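Local coordinates for protein LBCATS-a (Synthetic construct, PDB 5EY5) that probably cleaves indole-3-glycerol phosphate to indole and glyceraldehyde 3-phosphate, as tryptophan synthase alpha chains do, and binds sn-glycerol-3-phosphate, at residues P21-G26 with S234-R239; T33-R38 with D248-V253. All coordinates share one frame; numbering follows the deposited sequence.

Contact 1: residues P21-G26 with S234-R239. With G3P (sn-glycerol-3-phosphate), chain E.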
loop_
_atom_site.group_PDB
_atom_site.type_symbol
_atom_site.label_atom_id
_atom_site.label_comp_id
_atom_site.label_asym_id
_atom_site.label_seq_id
_atom_site.Cartn_x
_atom_site.Cartn_y
_atom_site.Cartn_z
ATOM N N PRO A 21 -23.974 15.028 46.110
ATOM C CA PRO A 21 -23.443 15.659 44.895
ATOM C C PRO A 21 -22.049 15.145 44.562
ATOM O O PRO A 21 -21.252 14.828 45.452
ATOM C CB PRO A 21 -23.421 17.156 45.243
ATOM C CG PRO A 21 -23.410 17.223 46.733
ATOM C CD PRO A 21 -24.150 15.995 47.215
ATOM N N PHE A 22 -21.763 15.060 43.261
ATOM C CA PHE A 22 -20.409 14.812 42.767
ATOM C C PHE A 22 -19.898 16.045 42.030
ATOM O O PHE A 22 -20.572 16.540 41.122
ATOM C CB PHE A 22 -20.385 13.611 41.813
ATOM C CG PHE A 22 -19.126 13.524 40.990
ATOM C CD1 PHE A 22 -18.086 12.703 41.382
ATOM C CD2 PHE A 22 -18.978 14.273 39.826
ATOM C CE1 PHE A 22 -16.924 12.624 40.630
ATOM C CE2 PHE A 22 -17.831 14.213 39.093
ATOM C CZ PHE A 22 -16.796 13.387 39.481
ATOM N N ILE A 23 -18.698 16.525 42.390
ATOM C CA ILE A 23 -17.965 17.456 41.540
ATOM C C ILE A 23 -16.555 16.932 41.309
ATOM O O ILE A 23 -16.008 16.176 42.111
ATOM C CB ILE A 23 -17.884 18.890 42.120
ATOM C CG1 ILE A 23 -17.220 18.859 43.504
ATOM C CG2 ILE A 23 -19.259 19.549 42.121
ATOM C CD1 ILE A 23 -16.974 20.235 44.069
ATOM N N THR A 24 -15.962 17.364 40.199
ATOM C CA THR A 24 -14.558 17.065 39.928
ATOM C C THR A 24 -13.673 18.026 40.710
ATOM O O THR A 24 -13.828 19.242 40.605
ATOM C CB THR A 24 -14.265 17.179 38.431
ATOM O OG1 THR A 24 -14.983 16.166 37.717
ATOM C CG2 THR A 24 -12.750 17.033 38.151
ATOM N N ALA A 25 -12.722 17.490 41.468
ATOM C CA ALA A 25 -11.817 18.355 42.215
ATOM C C ALA A 25 -10.851 19.070 41.272
ATOM O O ALA A 25 -10.233 18.439 40.400
ATOM C CB ALA A 25 -11.031 17.553 43.255
ATOM N N GLY A 26 -10.696 20.384 41.469
ATOM C CA GLY A 26 -9.820 21.185 40.636
ATOM C C GLY A 26 -10.455 21.732 39.378
ATOM O O GLY A 26 -9.743 22.285 38.533
ATOM N N SER A 234 -23.012 14.829 36.783
ATOM C CA SER A 234 -22.926 15.547 35.514
ATOM C C SER A 234 -23.757 16.825 35.528
ATOM O O SER A 234 -23.299 17.876 35.065
ATOM C CB SER A 234 -23.356 14.635 34.368
ATOM O OG SER A 234 -22.281 13.779 34.015
ATOM N N ALA A 235 -24.970 16.765 36.076
ATOM C CA ALA A 235 -25.824 17.946 36.018
ATOM C C ALA A 235 -25.226 19.111 36.802
ATOM O O ALA A 235 -25.428 20.270 36.429
ATOM C CB ALA A 235 -27.221 17.616 36.528
ATOM N N ILE A 236 -24.506 18.829 37.892
ATOM C CA ILE A 236 -23.891 19.901 38.669
ATOM C C ILE A 236 -22.642 20.406 37.971
ATOM O O ILE A 236 -22.367 21.614 37.939
ATOM C CB ILE A 236 -23.558 19.408 40.086
ATOM C CG1 ILE A 236 -24.822 19.037 40.842
ATOM C CG2 ILE A 236 -22.721 20.482 40.828
ATOM C CD1 ILE A 236 -24.556 18.360 42.184
ATOM N N VAL A 237 -21.862 19.476 37.413
ATOM C CA VAL A 237 -20.672 19.844 36.670
ATOM C C VAL A 237 -21.017 20.707 35.467
ATOM O O VAL A 237 -20.230 21.581 35.079
ATOM C CB VAL A 237 -19.916 18.570 36.247
ATOM C CG1 VAL A 237 -18.839 18.932 35.252
ATOM C CG2 VAL A 237 -19.320 17.895 37.464
ATOM N N LYS A 238 -22.175 20.472 34.842
ATOM C CA LYS A 238 -22.602 21.346 33.747
ATOM C C LYS A 238 -22.685 22.792 34.215
ATOM O O LYS A 238 -22.235 23.722 33.526
ATOM C CB LYS A 238 -23.963 20.908 33.207
ATOM C CG LYS A 238 -24.092 19.445 32.858
ATOM C CD LYS A 238 -25.075 19.252 31.702
ATOM C CE LYS A 238 -25.796 17.917 31.784
ATOM N NZ LYS A 238 -26.845 17.920 32.847
ATOM N N ARG A 239 -23.261 23.007 35.392
ATOM C CA ARG A 239 -23.419 24.380 35.844
ATOM C C ARG A 239 -22.073 25.015 36.143
ATOM O O ARG A 239 -21.898 26.221 35.938
ATOM C CB ARG A 239 -24.343 24.427 37.054
ATOM C CG ARG A 239 -25.785 24.554 36.635
ATOM C CD ARG A 239 -26.643 23.436 37.165
ATOM N NE ARG A 239 -28.007 23.594 36.673
ATOM C CZ ARG A 239 -28.646 22.687 35.949
ATOM N NH1 ARG A 239 -28.056 21.532 35.653
ATOM N NH2 ARG A 239 -29.886 22.927 35.542
HETATM O O1 G3P E . -21.010 9.605 41.161
HETATM C C1 G3P E . -20.674 9.681 39.808
HETATM C C2 G3P E . -21.484 10.768 39.111
HETATM O O2 G3P E . -20.835 11.050 37.904
HETATM C C3 G3P E . -22.950 10.340 38.885
HETATM O O1P G3P E . -23.246 10.128 37.525
HETATM O O4P G3P E . -22.701 12.293 36.272
HETATM O O2P G3P E . -24.554 10.860 35.366
HETATM O O3P G3P E . -24.909 12.094 37.441
HETATM P P G3P E . -23.863 11.371 36.625
#
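The phosphate pocket of a TIM barrel forms here, where Phe22 and its strand neighbours pack against Val237 and Ile236 of the short helix after the last barrel strand. That helix begins at the phosphate of sn-glycerol-3-phosphate. Ser234 grips phosphate oxygen O4P twice, with its backbone N at 2.6 Å and its OG at 2.7 Å. The same N makes a weak second bond to O3P. Gly233 N and Gly184 N also bind the ligand. The helix start probably adds a favourable dipole toward the phosphate charge.

The axes of strand 21-24 and helix 234-239 come within 7.3 Å and cross at -48°. No hydrogen bond joins them; the contact is apolar. The Phe22 ring has the ligand over one face and the helix at its edge. Over the face is ligand O2, 4.2 Å above the plane and offset toward the rim. At the edge sits Val237 CG2, 4.3 Å from Phe22 CE2. The ring gets there because CG stands anti to the backbone N (chi1 165°). Phe22 O is buried near Val237 CG2 and has no polar partner in the model.

Ile236 faces the strand with both branches. Ile236 CG2 meets Ile23 CG2 at 3.8 Å, and the two side chains cross obliquely. Its other branch is extended (chi2 172°), which carries CD1 to the proline ring. Val253, Phe256 and Val257 of the following helix touch this isoleucine as well. The tightest carbon pair is Ile236 CD1 against Pro21 CB, at 3.5 Å.

Contact 2: residues T33-R38 with D248-V253; sequences TLELVR and DIVEEV
No flat group carries the meeting of Leu36 with Val250 and Val253, which joins two outer helices of the TIM barrel. The flat guanidinium of Arg38 instead stays on its own helix. Leu34 CG lies over the centre of one of its faces, 3.8 Å above the plane. The carboxylate end of Glu35 reaches back beside the Val250 CG2 methyl, in van der Waals contact and without a polar bond. Its OE1 comes close to OE1 of Glu31, and these like charges may favour protonation of one of them.

The two helical segments run roughly parallel. Their axes are 9.8 Å apart at closest approach and cross at -29°. There is no hydrogen bond or salt bridge between them, and the seam is aliphatic. Glu35 CB lies 4.3 Å from Val250 CG2, and Glu35 CD is nearly as close, at 4.4 Å.

Leu36 makes most of the contacts. Its CG stands beside the backbone N, anti to the carbonyl carbon (chi1 -72°), and this swings the end of the side chain toward the other helix. The CD2 methyl then enters among three residues. Leu36 CD2 lies 4.1 Å from Val250 CA and 4.3 Å from Ile249 CG2. Ile240, on helix 234-241, also touches Leu36, Ile249 and Val253. Val253 crosses Leu36 at about a right angle and turns both methyls to CD2, while Val253 CB itself lies 4.1 Å from Leu36 CD2.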
loop_
_atom_site.group_PDB
_atom_site.type_symbol
_atom_site.label_atom_id
_atom_site.label_comp_id
_atom_site.label_asym_id
_atom_site.label_seq_id
_atom_site.Cartn_x
_atom_site.Cartn_y
_atom_site.Cartn_z
ATOM N N THR A 33 -13.178 24.643 43.963
ATOM C CA THR A 33 -13.707 23.408 44.527
ATOM C C THR A 33 -14.041 23.584 45.999
ATOM O O THR A 33 -15.132 23.211 46.455
ATOM C CB THR A 33 -12.697 22.265 44.363
ATOM O OG1 THR A 33 -12.306 22.133 42.987
ATOM C CG2 THR A 33 -13.309 20.964 44.844
ATOM N N LEU A 34 -13.075 24.064 46.771
ATOM C CA LEU A 34 -13.293 24.377 48.176
ATOM C C LEU A 34 -14.553 25.215 48.365
ATOM O O LEU A 34 -15.448 24.853 49.134
ATOM C CB LEU A 34 -12.070 25.118 48.726
ATOM C CG LEU A 34 -12.003 25.242 50.242
ATOM C CD1 LEU A 34 -12.242 23.865 50.850
ATOM C CD2 LEU A 34 -10.648 25.783 50.633
ATOM N N GLU A 35 -14.618 26.372 47.695
ATOM C CA GLU A 35 -15.833 27.186 47.738
ATOM C C GLU A 35 -17.069 26.355 47.404
ATOM O O GLU A 35 -18.105 26.484 48.066
ATOM C CB GLU A 35 -15.715 28.363 46.774
ATOM C CG GLU A 35 -14.959 29.561 47.319
ATOM C CD GLU A 35 -15.406 30.871 46.673
ATOM O OE1 GLU A 35 -14.893 31.211 45.581
ATOM O OE2 GLU A 35 -16.283 31.554 47.258
ATOM N N LEU A 36 -16.967 25.475 46.400
ATOM C CA LEU A 36 -18.112 24.665 45.981
ATOM C C LEU A 36 -18.514 23.669 47.059
ATOM O O LEU A 36 -19.703 23.531 47.374
ATOM C CB LEU A 36 -17.801 23.940 44.668
ATOM C CG LEU A 36 -17.770 24.887 43.469
ATOM C CD1 LEU A 36 -17.246 24.195 42.219
ATOM C CD2 LEU A 36 -19.152 25.493 43.235
ATOM N N VAL A 37 -17.536 22.968 47.641
ATOM C CA VAL A 37 -17.838 22.051 48.737
ATOM C C VAL A 37 -18.593 22.778 49.837
ATOM O O VAL A 37 -19.626 22.302 50.327
ATOM C CB VAL A 37 -16.552 21.408 49.279
ATOM C CG1 VAL A 37 -16.880 20.535 50.498
ATOM C CG2 VAL A 37 -15.852 20.607 48.171
ATOM N N ARG A 38 -18.088 23.951 50.236
ATOM C CA ARG A 38 -18.733 24.696 51.309
ATOM C C ARG A 38 -20.154 25.074 50.915
ATOM O O ARG A 38 -21.088 24.942 51.716
ATOM C CB ARG A 38 -17.908 25.935 51.661
ATOM C CG ARG A 38 -16.701 25.653 52.557
ATOM C CD ARG A 38 -15.721 26.808 52.558
ATOM N NE ARG A 38 -14.503 26.480 53.299
ATOM C CZ ARG A 38 -13.366 27.165 53.222
ATOM N NH1 ARG A 38 -13.276 28.228 52.429
ATOM N NH2 ARG A 38 -12.313 26.787 53.938
ATOM N N ASP A 248 -19.230 33.303 40.300
ATOM C CA ASP A 248 -20.678 33.098 40.358
ATOM C C ASP A 248 -21.078 31.693 39.901
ATOM O O ASP A 248 -22.268 31.356 39.856
ATOM C CB ASP A 248 -21.391 34.141 39.498
ATOM N N ILE A 249 -20.092 30.877 39.531
ATOM C CA ILE A 249 -20.299 29.433 39.474
ATOM C C ILE A 249 -20.958 28.949 40.760
ATOM O O ILE A 249 -21.774 28.020 40.748
ATOM C CB ILE A 249 -18.949 28.726 39.229
ATOM C CG1 ILE A 249 -18.339 29.173 37.897
ATOM C CG2 ILE A 249 -19.131 27.225 39.254
ATOM C CD1 ILE A 249 -16.823 29.233 37.905
ATOM N N VAL A 250 -20.635 29.582 41.885
ATOM C CA VAL A 250 -21.119 29.121 43.181
ATOM C C VAL A 250 -22.632 29.284 43.285
ATOM O O VAL A 250 -23.336 28.369 43.727
ATOM C CB VAL A 250 -20.396 29.870 44.314
ATOM C CG1 VAL A 250 -20.878 29.384 45.675
ATOM C CG2 VAL A 250 -18.882 29.705 44.177
ATOM N N GLU A 251 -23.153 30.446 42.880
ATOM C CA GLU A 251 -24.584 30.707 43.019
ATOM C C GLU A 251 -25.412 29.752 42.171
ATOM O O GLU A 251 -26.451 29.260 42.622
ATOM C CB GLU A 251 -24.899 32.156 42.649
ATOM N N GLU A 252 -24.981 29.487 40.934
ATOM C CA GLU A 252 -25.733 28.577 40.074
ATOM C C GLU A 252 -25.745 27.176 40.660
ATOM O O GLU A 252 -26.793 26.522 40.728
ATOM C CB GLU A 252 -25.141 28.566 38.664
ATOM N N VAL A 253 -24.587 26.705 41.114
ATOM C CA VAL A 253 -24.525 25.392 41.749
ATOM C C VAL A 253 -25.365 25.385 43.022
ATOM O O VAL A 253 -26.172 24.477 43.250
ATOM C CB VAL A 253 -23.061 24.994 42.020
ATOM C CG1 VAL A 253 -22.997 23.864 43.010
ATOM C CG2 VAL A 253 -22.375 24.596 40.725
#

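Overall arrangement
Contacts 1 and 2 are successive layers of one part of the barrel, with centres 10 Å apart. Strand 18-24 and helix 30-42 are neighbours in the chain, as are helices 234-241 and 249-263. The segments alternate in sequence: 21-26, 33-38, 234-239, 248-253. Each contact therefore ties the start of the barrel to its end, where strands 18-24 and 229-232 close the sheet. Contact 1 is the inner layer, at the ligand; contact 2 is the outer one. They touch directly. Ile23 CD1 packs on Leu36 CB, and Gly26 N is hydrogen-bonded to Thr33 OG1. The outer helices 30-42 and 249-263 thus back the strand and helix at the ligand.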